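Local coordinates for ribosomal RNA processing protein 6 (Trypanosoma brucei brucei, PDB 4NLC) that probably degrades and trims RNA from its 3' end as a 3'-5' exoribonuclease of the exosome, this piece being its catalytic core of exonuclease and HRDC domains, at residues V13-R21 with L262-L270; Q291-R302 with V316-T327. The protein carries 1 engineered substitution. All coordinates share one frame; numbering follows the deposited sequence.

Contact 1 of 2, residues V13-R21 with L262-L270; sequences VDNSPTPFR and LERYEKPHL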
loop_
_atom_site.group_PDB
_atom_site.type_symbol
_atom_site.label_atom_id
_atom_site.label_comp_id
_atom_site.label_asym_id
_atom_site.label_seq_id
_atom_site.Cartn_x
_atom_site.Cartn_y
_atom_site.Cartn_z
ATOM N N VAL A 13 6.793 -9.897 11.101
ATOM C CA VAL A 13 7.153 -9.680 9.698
ATOM C C VAL A 13 8.619 -10.088 9.410
ATOM O O VAL A 13 9.522 -9.758 10.181
ATOM C CB VAL A 13 6.808 -8.247 9.179
ATOM C CG1 VAL A 13 7.009 -8.142 7.665
ATOM C CG2 VAL A 13 5.364 -7.863 9.523
ATOM N N ASP A 14 8.836 -10.818 8.292
ATOM C CA ASP A 14 10.179 -11.240 7.881
ATOM C C ASP A 14 10.742 -10.162 6.958
ATOM O O ASP A 14 10.314 -10.065 5.814
ATOM C CB ASP A 14 10.111 -12.602 7.159
ATOM C CG ASP A 14 11.443 -13.261 6.817
ATOM O OD1 ASP A 14 12.401 -12.534 6.457
ATOM O OD2 ASP A 14 11.502 -14.498 6.828
ATOM N N ASN A 15 11.707 -9.358 7.454
ATOM C CA ASN A 15 12.324 -8.271 6.682
ATOM C C ASN A 15 13.639 -8.629 5.988
ATOM O O ASN A 15 14.297 -7.730 5.464
ATOM C CB ASN A 15 12.535 -7.035 7.558
ATOM C CG ASN A 15 11.274 -6.355 7.982
ATOM O OD1 ASN A 15 10.257 -6.348 7.277
ATOM N ND2 ASN A 15 11.309 -5.810 9.173
ATOM N N SER A 16 14.031 -9.908 5.986
ATOM C CA SER A 16 15.317 -10.318 5.396
ATOM C C SER A 16 15.373 -10.153 3.876
ATOM O O SER A 16 14.316 -10.145 3.229
ATOM C CB SER A 16 15.669 -11.746 5.806
ATOM O OG SER A 16 14.926 -12.706 5.079
ATOM N N PRO A 17 16.582 -10.007 3.273
ATOM C CA PRO A 17 16.649 -9.862 1.806
ATOM C C PRO A 17 16.488 -11.216 1.108
ATOM O O PRO A 17 17.457 -11.777 0.584
ATOM C CB PRO A 17 18.031 -9.229 1.567
ATOM C CG PRO A 17 18.668 -9.077 2.925
ATOM C CD PRO A 17 17.933 -9.959 3.864
ATOM N N THR A 18 15.266 -11.765 1.180
ATOM C CA THR A 18 14.831 -13.037 0.586
ATOM C C THR A 18 13.571 -12.768 -0.227
ATOM O O THR A 18 12.719 -12.021 0.246
ATOM C CB THR A 18 14.623 -14.164 1.639
ATOM O OG1 THR A 18 14.150 -15.337 0.965
ATOM C CG2 THR A 18 13.597 -13.812 2.692
ATOM N N PRO A 19 13.434 -13.317 -1.457
ATOM C CA PRO A 19 12.231 -13.020 -2.258
ATOM C C PRO A 19 10.920 -13.319 -1.514
ATOM O O PRO A 19 10.864 -14.277 -0.729
ATOM C CB PRO A 19 12.398 -13.922 -3.481
ATOM C CG PRO A 19 13.858 -14.139 -3.596
ATOM C CD PRO A 19 14.360 -14.207 -2.189
ATOM N N PHE A 20 9.878 -12.492 -1.748
ATOM C CA PHE A 20 8.568 -12.653 -1.114
ATOM C C PHE A 20 7.921 -13.983 -1.473
ATOM O O PHE A 20 7.844 -14.326 -2.648
ATOM C CB PHE A 20 7.628 -11.452 -1.432
ATOM C CG PHE A 20 6.207 -11.567 -0.921
ATOM C CD1 PHE A 20 5.920 -11.432 0.436
ATOM C CD2 PHE A 20 5.151 -11.801 -1.796
ATOM C CE1 PHE A 20 4.601 -11.527 0.906
ATOM C CE2 PHE A 20 3.831 -11.868 -1.329
ATOM C CZ PHE A 20 3.567 -11.748 0.024
ATOM N N ARG A 21 7.493 -14.743 -0.463
ATOM C CA ARG A 21 6.791 -16.008 -0.659
ATOM C C ARG A 21 5.386 -15.833 -0.090
ATOM O O ARG A 21 5.242 -15.625 1.119
ATOM C CB ARG A 21 7.504 -17.179 0.024
ATOM C CG ARG A 21 6.847 -18.519 -0.310
ATOM C CD ARG A 21 7.378 -19.684 0.505
ATOM N NE ARG A 21 8.786 -19.976 0.229
ATOM C CZ ARG A 21 9.211 -20.773 -0.747
ATOM N NH1 ARG A 21 8.341 -21.372 -1.555
ATOM N NH2 ARG A 21 10.511 -20.976 -0.927
ATOM N N LEU A 262 -2.489 -8.654 -12.058
ATOM C CA LEU A 262 -1.441 -9.663 -12.250
ATOM C C LEU A 262 -0.073 -9.219 -11.710
ATOM O O LEU A 262 0.878 -10.004 -11.674
ATOM C CB LEU A 262 -1.367 -10.092 -13.719
ATOM C CG LEU A 262 -2.583 -10.897 -14.215
ATOM C CD1 LEU A 262 -2.584 -10.991 -15.723
ATOM C CD2 LEU A 262 -2.606 -12.301 -13.584
ATOM N N GLU A 263 0.015 -7.980 -11.245
ATOM C CA GLU A 263 1.241 -7.491 -10.634
ATOM C C GLU A 263 1.436 -8.144 -9.275
ATOM O O GLU A 263 0.468 -8.533 -8.612
ATOM C CB GLU A 263 1.252 -5.973 -10.528
ATOM C CG GLU A 263 1.313 -5.350 -11.918
ATOM C CD GLU A 263 1.580 -3.866 -11.999
ATOM O OE1 GLU A 263 1.600 -3.200 -10.941
ATOM O OE2 GLU A 263 1.713 -3.360 -13.134
ATOM N N ARG A 264 2.699 -8.311 -8.899
ATOM C CA ARG A 264 3.066 -8.977 -7.664
ATOM C C ARG A 264 3.758 -8.034 -6.727
ATOM O O ARG A 264 4.565 -7.196 -7.152
ATOM C CB ARG A 264 4.053 -10.114 -7.941
ATOM C CG ARG A 264 3.536 -11.243 -8.786
ATOM C CD ARG A 264 4.646 -12.245 -9.034
ATOM N NE ARG A 264 5.606 -11.753 -10.017
ATOM C CZ ARG A 264 6.806 -11.276 -9.718
ATOM N NH1 ARG A 264 7.218 -11.235 -8.453
ATOM N NH2 ARG A 264 7.612 -10.846 -10.678
ATOM N N TYR A 265 3.487 -8.226 -5.432
ATOM C CA TYR A 265 4.198 -7.531 -4.392
ATOM C C TYR A 265 5.633 -8.140 -4.372
ATOM O O TYR A 265 5.803 -9.360 -4.466
ATOM C CB TYR A 265 3.528 -7.771 -3.011
ATOM C CG TYR A 265 4.382 -7.223 -1.880
ATOM C CD1 TYR A 265 4.509 -5.848 -1.682
ATOM C CD2 TYR A 265 5.206 -8.062 -1.134
ATOM C CE1 TYR A 265 5.402 -5.326 -0.742
ATOM C CE2 TYR A 265 6.083 -7.552 -0.175
ATOM C CZ TYR A 265 6.168 -6.183 0.025
ATOM O OH TYR A 265 7.007 -5.661 0.979
ATOM N N GLU A 266 6.637 -7.305 -4.176
ATOM C CA GLU A 266 8.011 -7.788 -3.971
ATOM C C GLU A 266 8.641 -6.969 -2.872
ATOM O O GLU A 266 8.436 -5.755 -2.828
ATOM C CB GLU A 266 8.861 -7.838 -5.256
ATOM C CG GLU A 266 10.192 -8.582 -5.118
ATOM C CD GLU A 266 10.161 -9.990 -4.544
ATOM O OE1 GLU A 266 10.028 -10.951 -5.331
ATOM O OE2 GLU A 266 10.272 -10.137 -3.307
ATOM N N LYS A 267 9.323 -7.649 -1.933
ATOM C CA LYS A 267 9.984 -7.046 -0.769
ATOM C C LYS A 267 10.936 -5.920 -1.183
ATOM O O LYS A 267 11.613 -6.069 -2.208
ATOM C CB LYS A 267 10.825 -8.104 -0.022
ATOM C CG LYS A 267 10.054 -9.155 0.759
ATOM C CD LYS A 267 10.960 -9.622 1.886
ATOM C CE LYS A 267 10.521 -10.903 2.515
ATOM N NZ LYS A 267 11.473 -11.307 3.565
ATOM N N PRO A 268 11.055 -4.820 -0.389
ATOM C CA PRO A 268 12.047 -3.782 -0.719
ATOM C C PRO A 268 13.423 -4.421 -0.947
ATOM O O PRO A 268 13.874 -5.287 -0.197
ATOM C CB PRO A 268 12.008 -2.860 0.499
ATOM C CG PRO A 268 10.627 -3.022 1.035
ATOM C CD PRO A 268 10.354 -4.489 0.866
ATOM N N HIS A 269 14.017 -4.040 -2.065
ATOM C CA HIS A 269 15.243 -4.539 -2.688
ATOM C C HIS A 269 16.498 -3.710 -2.347
ATOM O O HIS A 269 16.661 -2.599 -2.869
ATOM C CB HIS A 269 14.982 -4.529 -4.206
ATOM C CG HIS A 269 13.682 -3.841 -4.537
ATOM N ND1 HIS A 269 13.513 -2.470 -4.336
ATOM C CD2 HIS A 269 12.497 -4.371 -4.934
ATOM C CE1 HIS A 269 12.253 -2.213 -4.650
ATOM N NE2 HIS A 269 11.600 -3.322 -5.019
ATOM N N LEU A 270 17.376 -4.236 -1.469
ATOM C CA LEU A 270 18.623 -3.531 -1.130
ATOM C C LEU A 270 19.764 -4.053 -1.980
ATOM O O LEU A 270 20.157 -5.216 -1.854
ATOM C CB LEU A 270 18.991 -3.610 0.371
ATOM C CG LEU A 270 20.201 -2.767 0.914
ATOM C CD1 LEU A 270 21.532 -3.475 0.775
ATOM C CD2 LEU A 270 20.207 -1.300 0.435
HETATM O O HOH W 1 14.239 -7.603 0.918
HETATM O O HOH W 2 8.352 -13.024 -4.872
#
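Lys267 and Glu266 pin the segment 13-21 to the segment 262-270, and Phe20 packs beside them on Tyr265. Both segments are irregular. The first belongs to the N-terminal part of the catalytic core, and the second joins helix 249-261 to helix 275-280. An Asx turn at Asp14 and an inverse gamma turn centred on Pro17 curl the first segment round the lysine.

The charged end of Lys267 makes the first set of bonds. Its chain is extended beyond CG and carries NZ into the curl. NZ donates to Asp14 O at 2.8 Å, from well above the carbonyl plane, and to Ser16 O at 3.1 Å, closer to that carbonyl's plane. Asp14 OD1 adds a salt bridge to Lys267 NZ at 3.3 Å. The same OD1 accepts from Ser16 N and Ser16 OG, which hold the carboxylate in place. Thr18 CG2 lies 3.4 Å from Lys267 NZ.

The aromatic contact is a T-shaped stack. Tyr265 turns its edge to Phe20, with CD2 over the centre of the Phe20 ring, and the planes stand at 87°. Tyr265 OH bonds Gln106 OE1, which holds the ring from its hydroxyl end.

Glu266 makes the remaining polar links. Its CB points away from the first segment, but a bend at chi2 (52°) brings the carboxylate back. A water donates to both Phe20 O and Glu266 OE1. OE2 takes two backbone N-H groups. That of Lys267 comes from the anti side, somewhat out of the carboxylate plane. Phe20 N gives a nearly straight bond, 170° at the hydrogen, to the syn lone pair of Glu266 OE2 at 2.9 Å.

Contact 2 of 2, residues Q291-R302 with V316-T327; sequences QLQVAREIFNWR and VMHISSVLSIAT. Engineered in segment 316-327: Ser321 (natural residue Cys).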
loop_
_atom_site.group_PDB
_atom_site.type_symbol
_atom_site.label_atom_id
_atom_site.label_comp_id
_atom_site.label_asym_id
_atom_site.label_seq_id
_atom_site.Cartn_x
_atom_site.Cartn_y
_atom_site.Cartn_z
ATOM N N GLN A 291 35.176 9.387 1.831
ATOM C CA GLN A 291 33.861 9.917 2.199
ATOM C C GLN A 291 32.788 9.162 1.427
ATOM O O GLN A 291 31.695 8.949 1.945
ATOM C CB GLN A 291 33.789 11.423 1.918
ATOM C CG GLN A 291 34.696 12.233 2.858
ATOM C CD GLN A 291 34.760 13.679 2.486
ATOM O OE1 GLN A 291 35.083 14.049 1.355
ATOM N NE2 GLN A 291 34.558 14.531 3.460
ATOM N N LEU A 292 33.115 8.731 0.202
ATOM C CA LEU A 292 32.227 7.938 -0.643
ATOM C C LEU A 292 32.057 6.540 -0.053
ATOM O O LEU A 292 30.950 6.002 -0.071
ATOM C CB LEU A 292 32.748 7.868 -2.094
ATOM C CG LEU A 292 32.589 9.139 -2.940
ATOM C CD1 LEU A 292 33.363 9.036 -4.251
ATOM C CD2 LEU A 292 31.124 9.466 -3.202
ATOM N N GLN A 293 33.151 5.958 0.474
ATOM C CA GLN A 293 33.138 4.636 1.122
ATOM C C GLN A 293 32.260 4.699 2.371
ATOM O O GLN A 293 31.449 3.792 2.595
ATOM C CB GLN A 293 34.571 4.174 1.460
ATOM C CG GLN A 293 34.676 2.820 2.169
ATOM C CD GLN A 293 36.087 2.515 2.641
ATOM O OE1 GLN A 293 37.084 2.761 1.947
ATOM N NE2 GLN A 293 36.201 1.932 3.818
ATOM N N VAL A 294 32.407 5.782 3.158
ATOM C CA VAL A 294 31.612 6.019 4.360
ATOM C C VAL A 294 30.127 6.218 3.996
ATOM O O VAL A 294 29.274 5.651 4.668
ATOM C CB VAL A 294 32.181 7.144 5.268
ATOM C CG1 VAL A 294 31.204 7.505 6.390
ATOM C CG2 VAL A 294 33.509 6.712 5.868
ATOM N N ALA A 295 29.828 6.970 2.927
ATOM C CA ALA A 295 28.437 7.168 2.474
ATOM C C ALA A 295 27.743 5.817 2.226
ATOM O O ALA A 295 26.669 5.592 2.761
ATOM C CB ALA A 295 28.399 8.014 1.197
ATOM N N ARG A 296 28.409 4.907 1.479
ATOM C CA ARG A 296 27.908 3.592 1.098
ATOM C C ARG A 296 27.686 2.674 2.287
ATOM O O ARG A 296 26.616 2.053 2.387
ATOM C CB ARG A 296 28.846 2.947 0.063
ATOM C CG ARG A 296 28.480 1.498 -0.323
ATOM C CD ARG A 296 29.408 0.940 -1.389
ATOM N NE ARG A 296 29.250 -0.508 -1.547
ATOM C CZ ARG A 296 29.777 -1.215 -2.543
ATOM N NH1 ARG A 296 30.490 -0.613 -3.491
ATOM N NH2 ARG A 296 29.581 -2.527 -2.612
ATOM N N GLU A 297 28.691 2.583 3.179
ATOM C CA GLU A 297 28.656 1.720 4.367
ATOM C C GLU A 297 27.611 2.179 5.394
ATOM O O GLU A 297 26.931 1.328 5.955
ATOM C CB GLU A 297 30.047 1.552 4.996
ATOM C CG GLU A 297 31.087 0.856 4.127
ATOM C CD GLU A 297 30.879 -0.624 3.873
ATOM O OE1 GLU A 297 30.635 -1.373 4.846
ATOM O OE2 GLU A 297 30.995 -1.042 2.697
ATOM N N ILE A 298 27.474 3.507 5.633
ATOM C CA ILE A 298 26.438 4.035 6.535
ATOM C C ILE A 298 25.040 3.711 5.945
ATOM O O ILE A 298 24.157 3.254 6.667
ATOM C CB ILE A 298 26.587 5.554 6.823
ATOM C CG1 ILE A 298 27.884 5.883 7.643
ATOM C CG2 ILE A 298 25.314 6.126 7.497
ATOM C CD1 ILE A 298 27.946 5.362 9.145
ATOM N N PHE A 299 24.875 3.906 4.630
ATOM C CA PHE A 299 23.628 3.623 3.946
ATOM C C PHE A 299 23.276 2.136 4.021
ATOM O O PHE A 299 22.119 1.799 4.254
ATOM C CB PHE A 299 23.645 4.144 2.490
ATOM C CG PHE A 299 22.265 4.116 1.864
ATOM C CD1 PHE A 299 21.769 2.952 1.275
ATOM C CD2 PHE A 299 21.431 5.225 1.933
ATOM C CE1 PHE A 299 20.472 2.912 0.743
ATOM C CE2 PHE A 299 20.147 5.189 1.376
ATOM C CZ PHE A 299 19.673 4.032 0.794
ATOM N N ASN A 300 24.264 1.254 3.838
ATOM C CA ASN A 300 24.029 -0.194 3.904
ATOM C C ASN A 300 23.746 -0.644 5.309
ATOM O O ASN A 300 22.884 -1.498 5.493
ATOM C CB ASN A 300 25.150 -0.987 3.243
ATOM C CG ASN A 300 25.094 -0.837 1.753
ATOM O OD1 ASN A 300 24.149 -0.260 1.206
ATOM N ND2 ASN A 300 26.084 -1.350 1.062
ATOM N N TRP A 301 24.410 -0.014 6.304
ATOM C CA TRP A 301 24.136 -0.272 7.710
ATOM C C TRP A 301 22.688 0.194 8.040
ATOM O O TRP A 301 21.957 -0.507 8.752
ATOM C CB TRP A 301 25.138 0.458 8.621
ATOM C CG TRP A 301 24.799 0.252 10.062
ATOM C CD1 TRP A 301 25.139 -0.822 10.828
ATOM C CD2 TRP A 301 23.868 1.023 10.841
ATOM N NE1 TRP A 301 24.503 -0.754 12.044
ATOM C CE2 TRP A 301 23.725 0.373 12.084
ATOM C CE3 TRP A 301 23.157 2.217 10.617
ATOM C CZ2 TRP A 301 22.928 0.889 13.114
ATOM C CZ3 TRP A 301 22.353 2.721 11.630
ATOM C CH2 TRP A 301 22.251 2.065 12.865
ATOM N N ARG A 302 22.300 1.383 7.546
ATOM C CA ARG A 302 20.989 1.982 7.802
ATOM C C ARG A 302 19.875 1.081 7.318
ATOM O O ARG A 302 18.862 0.956 8.005
ATOM C CB ARG A 302 20.887 3.418 7.230
ATOM C CG ARG A 302 19.636 4.166 7.670
ATOM C CD ARG A 302 19.485 5.502 6.971
ATOM N NE ARG A 302 19.179 5.314 5.564
ATOM C CZ ARG A 302 18.304 6.034 4.882
ATOM N NH1 ARG A 302 17.653 7.028 5.466
ATOM N NH2 ARG A 302 18.069 5.764 3.613
ATOM N N VAL A 316 15.149 5.223 10.919
ATOM C CA VAL A 316 16.424 4.910 11.567
ATOM C C VAL A 316 17.274 6.201 11.611
ATOM O O VAL A 316 17.754 6.609 12.682
ATOM C CB VAL A 316 17.181 3.746 10.854
ATOM C CG1 VAL A 316 18.630 3.624 11.342
ATOM C CG2 VAL A 316 16.444 2.424 11.036
ATOM N N MET A 317 17.425 6.845 10.443
ATOM C CA MET A 317 18.289 8.001 10.248
ATOM C C MET A 317 17.817 8.750 8.999
ATOM O O MET A 317 17.606 8.126 7.961
ATOM C CB MET A 317 19.694 7.404 9.978
ATOM C CG MET A 317 20.859 8.305 10.147
ATOM S SD MET A 317 22.341 7.553 9.386
ATOM C CE MET A 317 22.550 6.113 10.396
ATOM N N HIS A 318 17.710 10.079 9.064
ATOM C CA HIS A 318 17.354 10.872 7.882
ATOM C C HIS A 318 18.469 10.744 6.821
ATOM O O HIS A 318 19.626 10.548 7.165
ATOM C CB HIS A 318 17.116 12.343 8.256
ATOM C CG HIS A 318 16.505 13.153 7.153
ATOM N ND1 HIS A 318 17.279 13.698 6.138
ATOM C CD2 HIS A 318 15.208 13.472 6.931
ATOM C CE1 HIS A 318 16.439 14.344 5.348
ATOM N NE2 HIS A 318 15.179 14.241 5.784
ATOM N N ILE A 319 18.111 10.801 5.545
ATOM C CA ILE A 319 19.047 10.678 4.423
ATOM C C ILE A 319 20.231 11.692 4.517
ATOM O O ILE A 319 21.363 11.328 4.189
ATOM C CB ILE A 319 18.271 10.748 3.063
ATOM C CG1 ILE A 319 19.112 10.252 1.870
ATOM C CG2 ILE A 319 17.683 12.131 2.792
ATOM C CD1 ILE A 319 19.259 8.763 1.765
ATOM N N SER A 320 19.963 12.935 4.993
ATOM C CA SER A 320 20.956 14.000 5.153
ATOM C C SER A 320 21.962 13.630 6.208
ATOM O O SER A 320 23.119 13.995 6.070
ATOM C CB SER A 320 20.284 15.330 5.493
ATOM O OG SER A 320 19.527 15.260 6.690
ATOM N N SER A 321 21.532 12.872 7.246
ATOM C CA SER A 321 22.389 12.368 8.329
ATOM C C SER A 321 23.436 11.398 7.813
ATOM O O SER A 321 24.546 11.383 8.329
ATOM C CB SER A 321 21.564 11.729 9.439
ATOM O OG SER A 321 20.848 12.714 10.164
ATOM N N VAL A 322 23.088 10.606 6.776
ATOM C CA VAL A 322 23.985 9.669 6.104
ATOM C C VAL A 322 25.093 10.505 5.451
ATOM O O VAL A 322 26.283 10.224 5.647
ATOM C CB VAL A 322 23.223 8.807 5.065
ATOM C CG1 VAL A 322 24.189 8.001 4.200
ATOM C CG2 VAL A 322 22.219 7.888 5.747
ATOM N N LEU A 323 24.686 11.572 4.725
ATOM C CA LEU A 323 25.613 12.469 4.068
ATOM C C LEU A 323 26.446 13.238 5.056
ATOM O O LEU A 323 27.639 13.368 4.841
ATOM C CB LEU A 323 24.907 13.412 3.106
ATOM C CG LEU A 323 25.722 13.725 1.863
ATOM C CD1 LEU A 323 25.506 12.642 0.790
ATOM C CD2 LEU A 323 25.386 15.109 1.342
ATOM N N SER A 324 25.857 13.639 6.185
ATOM C CA SER A 324 26.553 14.363 7.246
ATOM C C SER A 324 27.716 13.547 7.833
ATOM O O SER A 324 28.782 14.098 8.060
ATOM C CB SER A 324 25.576 14.752 8.347
ATOM O OG SER A 324 26.171 15.762 9.139
ATOM N N ILE A 325 27.504 12.242 8.072
ATOM C CA ILE A 325 28.531 11.361 8.624
ATOM C C ILE A 325 29.651 11.226 7.601
ATOM O O ILE A 325 30.809 11.434 7.944
ATOM C CB ILE A 325 27.949 9.984 9.069
ATOM C CG1 ILE A 325 27.007 10.150 10.284
ATOM C CG2 ILE A 325 29.082 8.968 9.366
ATOM C CD1 ILE A 325 26.303 8.881 10.713
ATOM N N ALA A 326 29.289 10.927 6.343
ATOM C CA ALA A 326 30.208 10.795 5.220
ATOM C C ALA A 326 31.101 12.047 5.054
ATOM O O ALA A 326 32.307 11.911 4.926
ATOM C CB ALA A 326 29.415 10.538 3.937
ATOM N N THR A 327 30.508 13.248 5.115
ATOM C CA THR A 327 31.195 14.526 4.897
ATOM C C THR A 327 32.070 14.914 6.070
ATOM O O THR A 327 33.276 15.121 5.884
ATOM C CB THR A 327 30.195 15.641 4.521
ATOM O OG1 THR A 327 29.285 15.808 5.595
ATOM C CG2 THR A 327 29.393 15.328 3.268
#
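Arg302 has CG anti to its backbone N (chi1 -170°), and its chain bends at chi3 (69°) to bring the guanidinium over the start of the segment 316-327. There NH1 donates to Met317 O at 2.7 Å. Met317 O lies in the guanidinium plane, and NH1 meets it nearly end-on to its C=O. Val322 CG2 sits over one face of the guanidinium. The CD of Arg302 also rests 3.6 Å from Met317 CB.

This closes one end of a roughly antiparallel helix pair in the HRDC domain, helix 289-309 against helix 319-328. The axes of the two segments approach to 8.1 Å, at 143° between their directions. Val322 is a knob in a hole formed by Ala295, Ile298, Phe299 and Arg302. Ile298 spreads its two branches: CG2 touches Met317 SD, while CG1 meets Ile325 CG2 at 3.7 Å, the two isoleucines crossing at about a right angle. Helix 351-359 packs on Ile298 and Ile325 as well.

Trp301 CZ3 meets Met317 CE at 3.6 Å. Phe299 offers its edge, through CE2, to Ile319 CD1. At the far end small side chains bring the helices together, with Ala326 CB 3.9 Å from Ala295 CB. Gln291 NE2 donates to Thr327 O at 2.8 Å, in the carbonyl plane and on a lone pair, though the bond is bent.

How the contacts relate
The two contacts follow each other along the chain: both segments of contact 1 precede those of contact 2. Their centres lie 24 Å apart. Contact 1 spans 240 residues that include the six-stranded exonuclease sheet, and so ties the N-terminal part to the loop 262-270. Contact 2 joins helices within the HRDC domain, with its segments only 14 residues apart. Helix 289-309 connects the two regions: Leu270 packs on Asn300 and Phe299, and Arg307 of that helix bonds Asn15 O. The N-terminal part and the loop 262-270 therefore both rest on a helix of the HRDC domain, which links that domain to the rest of the catalytic core.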